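Local coordinates for protein acetylxylan esterase / glucomannan deacetylase (Cellvibrio japonicus, PDB 2WAA) that removes acetyl groups from plant cell wall xylan and glucomannan with equal efficiency, as a family 2 carbohydrate esterase, at residues A[34-37]-A[42-45]; A[27-32]-A[111-116]. One frame throughout, in Å; residues are numbered along the deposited sequence. Where two conformers were deposited one is given.

Interaction 1: A[34-37]-A[42-45]; sequences LTFG and SLST
L43 packs its CD1 methyl on F36 and L34, and apolar contact is all that joins the segments. L43 CD1 comes within 3.8 Å of F36 CE2, meeting the ring obliquely, while its distance to L34 CD1 is 4.4 Å. It thus sits against two residues that lie on the same side of strand 34-36. The F36 and L43 side chains reach for each other from opposite directions. In F36, CG stands between the backbone N and the carbonyl carbon (chi1 45°), which swings the ring across toward L43; H103 meets the same ring edge-to-face. L43 is modelled in two conformers, and this account holds for one of them.

Hydrogen bonds play no part between the two segments. Their nearest CA atoms are 9.9 Å apart (L34 to L43 and F36 to S42), too far for strand pairing, and each backbone bonds elsewhere: L34 to L114 and F36 to V112 on one hand, S42 to M23 and L43 to I101 on the other. V22 and L114 add their side chains to the apolar cluster.

After strand 34-36 the chain turns within a few residues and enters the second sheet. Facing antiparallel sheets with aliphatic and aromatic side chains meeting between them are typical of a beta-sandwich core, here that of the N-terminal domain.

Interaction 2: A[27-32]-A[111-116]; sequences HINDDA and QVTLKQ
T113 overlaps the amide end of N29, its methyl CG2 lying 4.5 Å from N29 ND2, a loose van der Waals approach. The polar ends are joined indirectly. N29 ND2 is hydrogen-bonded to T35 OG1 and also to S33 OG, and T113 OG1 bonds to that same T35 hydroxyl, so T35 links the two segments. The other end of the N29 amide points elsewhere: OD1 lies in the plane of the H27 ring at its edge, 3.3 Å from H27 CD2.

Residues N29 to A32 form a type I beta turn, closed by A32 N donating to N29 O at 3.0 Å. As the last residue of the turn, A32 adopts a left-handed backbone conformation (phi 69°), and its carbonyl O comes to 4.2 Å from K115 O. The two acceptors do not bond each other; separately, a water donates to D31 O at 2.8 Å and to K115 O at 2.7 Å, bridging turn and strand.

K115 covers the most area here, yet it is not paired with the turn's acid. The outer torsions of its chain are all close to anti, and the extended chain carries the ammonium group to Q83 OE1. D31 OD2 stays 5.5 Å from K115 NZ, an approach that may steady both charges weakly. D31 OD1 is hydrogen-bonded to S33 OG just after the turn.

Strands 27-28 and 34-36 follow each other and pair antiparallel as a beta-hairpin; its connection holds the type I turn, tied by water to the nearby strand 112-119 on the surface of the N-terminal beta-sandwich.

Both contacts involve the sheet that holds strands 27-28, 34-36 and 112-119, and strand 34-36 lies between the other two: T35 O receives H27 N on one edge, and F36 O receives V112 N on the other, each at 2.8 Å. Interaction 1 looks inward from this sheet to its partner across the sandwich; it is buried and purely apolar. Interaction 2 lies at the surface, where a turn meets a strand of the same sheet through water and hydroxyl groups. The centres of interactions 1 and 2 are about 9 Å apart. L114 of strand 112-119 packs on L43, so the same strand serves both contacts.

Interaction 1: A[34-37]-A[42-45]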
ATOM      1  N   LEU A  34       0.971  16.950   4.343  1.00  7.43           N
ATOM      2  CA  LEU A  34       1.299  15.521   4.479  1.00  7.05           C
ATOM      3  C   LEU A  34       2.078  15.086   3.270  1.00  7.05           C
ATOM      4  O   LEU A  34       1.768  15.447   2.130  1.00  6.32           O
ATOM      5  CB  LEU A  34       0.019  14.668   4.534  1.00  6.96           C
ATOM      6  CG  LEU A  34      -0.883  14.972   5.716  1.00  7.31           C
ATOM      7  CD1 LEU A  34      -2.124  14.021   5.500  1.00  8.84           C
ATOM      8  CD2 LEU A  34      -0.105  14.697   6.988  1.00  8.89           C
ATOM      9  N   THR A  35       3.087  14.260   3.533  1.00  7.46           N
ATOM     10  CA  THR A  35       3.876  13.672   2.456  1.00  7.60           C
ATOM     11  C   THR A  35       3.814  12.152   2.585  1.00  6.46           C
ATOM     12  O   THR A  35       3.833  11.622   3.702  1.00  7.60           O
ATOM     13  CB  THR A  35       5.343  14.188   2.507  1.00  8.10           C
ATOM     14  OG1 THR A  35       5.337  15.618   2.388  1.00 11.77           O
ATOM     15  CG2 THR A  35       6.126  13.647   1.325  1.00  6.97           C
ATOM     16  N   PHE A  36       3.719  11.487   1.445  1.00  8.03           N
ATOM     17  CA  PHE A  36       3.617  10.049   1.442  1.00  7.63           C
ATOM     18  C   PHE A  36       4.258   9.423   0.223  1.00  8.10           C
ATOM     19  O   PHE A  36       4.378  10.052  -0.848  1.00  7.96           O
ATOM     20  CB  PHE A  36       2.133   9.631   1.576  1.00  6.81           C
ATOM     21  CG  PHE A  36       1.184  10.404   0.698  1.00  8.16           C
ATOM     22  CD1 PHE A  36       0.837   9.942  -0.579  1.00  8.75           C
ATOM     23  CD2 PHE A  36       0.639  11.603   1.153  1.00  6.57           C
ATOM     24  CE1 PHE A  36      -0.020  10.655  -1.397  1.00 10.33           C
ATOM     25  CE2 PHE A  36      -0.249  12.337   0.341  1.00  9.33           C
ATOM     26  CZ  PHE A  36      -0.571  11.852  -0.946  1.00 10.87           C
ATOM     27  N   GLY A  37       4.690   8.164   0.402  1.00  7.60           N
ATOM     28  CA  GLY A  37       5.414   7.459  -0.631  1.00  7.07           C
ATOM     29  C   GLY A  37       4.868   6.055  -0.908  1.00  6.69           C
ATOM     30  O   GLY A  37       5.028   5.567  -2.015  1.00  7.52           O
ATOM     31  N   SER A  42      -4.577   6.785   1.283  1.00  8.38           N
ATOM     32  CA  SER A  42      -5.869   7.277   0.874  0.50  7.12           C
ATOM     33  C   SER A  42      -6.296   8.428   1.805  1.00  7.57           C
ATOM     34  O   SER A  42      -6.361   8.232   3.040  1.00  7.60           O
ATOM     35  CB  SER A  42      -6.860   6.116   0.964  0.50  7.01           C
ATOM     36  OG  SER A  42      -6.553   5.078   0.029  0.50  2.04           O
ATOM     37  N   LEU A  43      -6.627   9.580   1.206  1.00  7.24           N
ATOM     38  CA  LEU A  43      -7.027  10.762   1.974  0.60  7.03           C
ATOM     39  C   LEU A  43      -8.434  11.100   1.523  1.00  7.39           C
ATOM     40  O   LEU A  43      -8.718  11.116   0.319  1.00  7.82           O
ATOM     41  CB  LEU A  43      -6.106  11.942   1.700  0.60  6.11           C
ATOM     42  CG  LEU A  43      -4.602  11.678   1.667  0.60  8.54           C
ATOM     43  CD1 LEU A  43      -3.782  12.991   1.538  0.60  7.72           C
ATOM     44  CD2 LEU A  43      -4.230  10.975   2.873  0.60  5.98           C
ATOM     45  N   SER A  44      -9.317  11.348   2.489  1.00  6.87           N
ATOM     46  CA  SER A  44     -10.726  11.493   2.113  1.00  7.44           C
ATOM     47  C   SER A  44     -11.409  12.554   2.945  1.00  7.49           C
ATOM     48  O   SER A  44     -11.038  12.807   4.090  1.00  7.97           O
ATOM     49  CB  SER A  44     -11.511  10.165   2.213  1.00  7.64           C
ATOM     50  OG  SER A  44     -11.385   9.499   3.499  1.00  9.30           O
ATOM     51  N   THR A  45     -12.469  13.120   2.385  1.00  8.45           N
ATOM     52  CA  THR A  45     -13.163  14.203   3.081  1.00  7.49           C
ATOM     53  C   THR A  45     -14.600  14.183   2.535  1.00  8.33           C
ATOM     54  O   THR A  45     -14.861  13.743   1.401  1.00  7.87           O
ATOM     55  CB  THR A  45     -12.494  15.587   2.848  1.00  8.05           C
ATOM     56  OG1 THR A  45     -13.252  16.619   3.487  1.00 10.48           O
ATOM     57  CG2 THR A  45     -12.443  15.945   1.342  1.00  6.42           C
TER

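Interaction 2: A[27-32]-A[111-116]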
ATOM      1  N   HIS A  27       3.826  11.416   6.449  1.00  9.05           N
ATOM      2  CA  HIS A  27       4.715  12.216   7.288  1.00  9.23           C
ATOM      3  C   HIS A  27       4.077  13.612   7.432  1.00  9.22           C
ATOM      4  O   HIS A  27       3.671  14.206   6.437  1.00  9.33           O
ATOM      5  CB  HIS A  27       6.067  12.360   6.632  1.00  9.49           C
ATOM      6  CG  HIS A  27       7.034  13.108   7.494  1.00 12.29           C
ATOM      7  ND1 HIS A  27       7.592  12.546   8.618  1.00 13.53           N
ATOM      8  CD2 HIS A  27       7.462  14.394   7.454  1.00 16.17           C
ATOM      9  CE1 HIS A  27       8.371  13.443   9.212  1.00 18.32           C
ATOM     10  NE2 HIS A  27       8.309  14.569   8.526  1.00 16.12           N
ATOM     11  N   ILE A  28       3.937  14.090   8.670  1.00  7.78           N
ATOM     12  CA  ILE A  28       3.297  15.376   8.908  1.00  9.80           C
ATOM     13  C   ILE A  28       4.406  16.426   8.940  1.00 10.14           C
ATOM     14  O   ILE A  28       5.323  16.359   9.812  1.00 10.19           O
ATOM     15  CB  ILE A  28       2.585  15.392  10.247  1.00  9.25           C
ATOM     16  CG1 ILE A  28       1.525  14.277  10.287  1.00 11.68           C
ATOM     17  CG2 ILE A  28       1.907  16.789  10.484  1.00 10.62           C
ATOM     18  CD1 ILE A  28       0.851  14.164  11.673  1.00 14.77           C
ATOM     19  N   ASN A  29       4.398  17.324   7.950  1.00 10.19           N
ATOM     20  CA  ASN A  29       5.430  18.368   7.896  1.00 11.40           C
ATOM     21  C   ASN A  29       5.146  19.543   8.817  1.00 12.23           C
ATOM     22  O   ASN A  29       4.045  19.691   9.317  1.00 12.03           O
ATOM     23  CB  ASN A  29       5.630  18.887   6.480  1.00 11.13           C
ATOM     24  CG  ASN A  29       6.011  17.791   5.527  1.00 10.53           C
ATOM     25  OD1 ASN A  29       7.027  17.120   5.716  1.00 11.15           O
ATOM     26  ND2 ASN A  29       5.208  17.598   4.502  1.00 10.04           N
ATOM     27  N   ASP A  30       6.141  20.409   9.010  1.00 13.78           N
ATOM     28  CA  ASP A  30       5.948  21.524   9.954  1.00 15.11           C
ATOM     29  C   ASP A  30       4.877  22.509   9.478  1.00 14.43           C
ATOM     30  O   ASP A  30       4.256  23.213  10.308  1.00 15.48           O
ATOM     31  CB  ASP A  30       7.246  22.306  10.148  1.00 17.11           C
ATOM     32  CG  ASP A  30       8.307  21.531  10.922  1.00 22.91           C
ATOM     33  OD1 ASP A  30       8.003  20.505  11.581  1.00 24.05           O
ATOM     34  OD2 ASP A  30       9.476  21.978  10.866  1.00 29.53           O
ATOM     35  N   ASP A  31       4.657  22.586   8.178  1.00 12.50           N
ATOM     36  CA  ASP A  31       3.604  23.499   7.636  1.00 12.72           C
ATOM     37  C   ASP A  31       2.238  22.820   7.568  1.00 12.37           C
ATOM     38  O   ASP A  31       1.315  23.334   6.940  1.00 12.38           O
ATOM     39  CB  ASP A  31       3.996  23.986   6.278  1.00 12.56           C
ATOM     40  CG  ASP A  31       4.028  22.857   5.251  1.00 14.93           C
ATOM     41  OD1 ASP A  31       3.881  21.663   5.645  1.00 14.36           O
ATOM     42  OD2 ASP A  31       4.197  23.164   4.073  1.00 14.60           O
ATOM     43  N   ALA A  32       2.128  21.672   8.231  1.00 11.06           N
ATOM     44  CA  ALA A  32       0.863  20.872   8.305  1.00 11.77           C
ATOM     45  C   ALA A  32       0.448  20.218   6.985  1.00 10.72           C
ATOM     46  O   ALA A  32      -0.700  19.728   6.857  1.00 10.80           O
ATOM     47  CB  ALA A  32      -0.320  21.716   8.909  1.00 13.05           C
ATOM     48  N   GLN A 111       7.789  10.922  -3.876  1.00  8.87           N
ATOM     49  CA  GLN A 111       6.846  11.108  -2.781  0.50  9.17           C
ATOM     50  C   GLN A 111       5.924  12.245  -3.174  1.00  9.65           C
ATOM     51  O   GLN A 111       6.321  13.180  -3.911  1.00  9.41           O
ATOM     52  CB  GLN A 111       7.562  11.425  -1.462  0.50  9.63           C
ATOM     53  CG  GLN A 111       8.144  10.188  -0.800  0.50  8.56           C
ATOM     54  CD  GLN A 111       9.437   9.812  -1.415  0.50  9.25           C
ATOM     55  OE1 GLN A 111      10.201  10.704  -1.824  0.50 11.36           O
ATOM     56  NE2 GLN A 111       9.735   8.489  -1.485  0.50  5.02           N
ATOM     57  N   VAL A 112       4.672  12.144  -2.735  1.00  8.90           N
ATOM     58  CA  VAL A 112       3.664  13.158  -3.078  1.00  8.37           C
ATOM     59  C   VAL A 112       3.349  13.951  -1.834  1.00  9.04           C
ATOM     60  O   VAL A 112       3.311  13.384  -0.748  1.00  8.33           O
ATOM     61  CB  VAL A 112       2.387  12.470  -3.549  1.00  8.36           C
ATOM     62  CG1 VAL A 112       1.171  13.478  -3.605  1.00  7.19           C
ATOM     63  CG2 VAL A 112       2.610  11.794  -4.922  1.00 11.46           C
ATOM     64  N   THR A 113       3.089  15.258  -1.980  1.00  8.45           N
ATOM     65  CA  THR A 113       2.718  16.079  -0.832  1.00  8.45           C
ATOM     66  C   THR A 113       1.354  16.716  -1.139  1.00  9.93           C
ATOM     67  O   THR A 113       1.143  17.248  -2.233  1.00  9.90           O
ATOM     68  CB  THR A 113       3.770  17.193  -0.623  1.00  8.36           C
ATOM     69  OG1 THR A 113       5.018  16.579  -0.275  1.00 10.01           O
ATOM     70  CG2 THR A 113       3.301  18.225   0.482  1.00 10.97           C
ATOM     71  N   LEU A 114       0.440  16.632  -0.178  1.00  9.65           N
ATOM     72  CA  LEU A 114      -0.803  17.371  -0.247  1.00  9.78           C
ATOM     73  C   LEU A 114      -0.608  18.469   0.770  1.00  8.40           C
ATOM     74  O   LEU A 114      -0.323  18.180   1.941  1.00  8.25           O
ATOM     75  CB  LEU A 114      -1.974  16.484   0.185  1.00  9.29           C
ATOM     76  CG  LEU A 114      -3.256  17.289   0.408  1.00 13.73           C
ATOM     77  CD1 LEU A 114      -3.682  17.970  -0.873  1.00 13.31           C
ATOM     78  CD2 LEU A 114      -4.362  16.335   0.949  1.00 17.12           C
ATOM     79  N   LYS A 115      -0.731  19.731   0.358  1.00  8.74           N
ATOM     80  CA  LYS A 115      -0.492  20.846   1.318  1.00  9.03           C
ATOM     81  C   LYS A 115      -1.765  21.350   2.002  1.00  8.31           C
ATOM     82  O   LYS A 115      -1.801  21.549   3.224  1.00  8.18           O
ATOM     83  CB  LYS A 115       0.184  22.032   0.612  1.00  9.00           C
ATOM     84  CG  LYS A 115       1.525  21.626   0.049  1.00 12.62           C
ATOM     85  CD  LYS A 115       2.330  22.852  -0.429  1.00 16.00           C
ATOM     86  CE  LYS A 115       3.761  22.438  -0.825  1.00 18.49           C
ATOM     87  NZ  LYS A 115       4.541  23.608  -1.350  1.00 19.91           N
ATOM     88  N   GLN A 116      -2.801  21.573   1.199  1.00  7.98           N
ATOM     89  CA  GLN A 116      -4.041  22.173   1.768  1.00  9.02           C
ATOM     90  C   GLN A 116      -5.159  21.998   0.757  1.00  7.31           C
ATOM     91  O   GLN A 116      -4.889  21.693  -0.409  1.00  8.44           O
ATOM     92  CB  GLN A 116      -3.818  23.664   2.177  1.00 10.54           C
ATOM     93  CG  GLN A 116      -3.145  24.462   1.151  1.00 11.28           C
ATOM     94  CD  GLN A 116      -2.744  25.933   1.584  1.00 10.39           C
ATOM     95  OE1 GLN A 116      -2.376  26.710   0.718  1.00 10.28           O
ATOM     96  NE2 GLN A 116      -2.788  26.270   2.869  1.00 11.25           N
TER
HETATM   97  O   HOH W   1      -0.150  23.230   4.601  1.00 17.07           O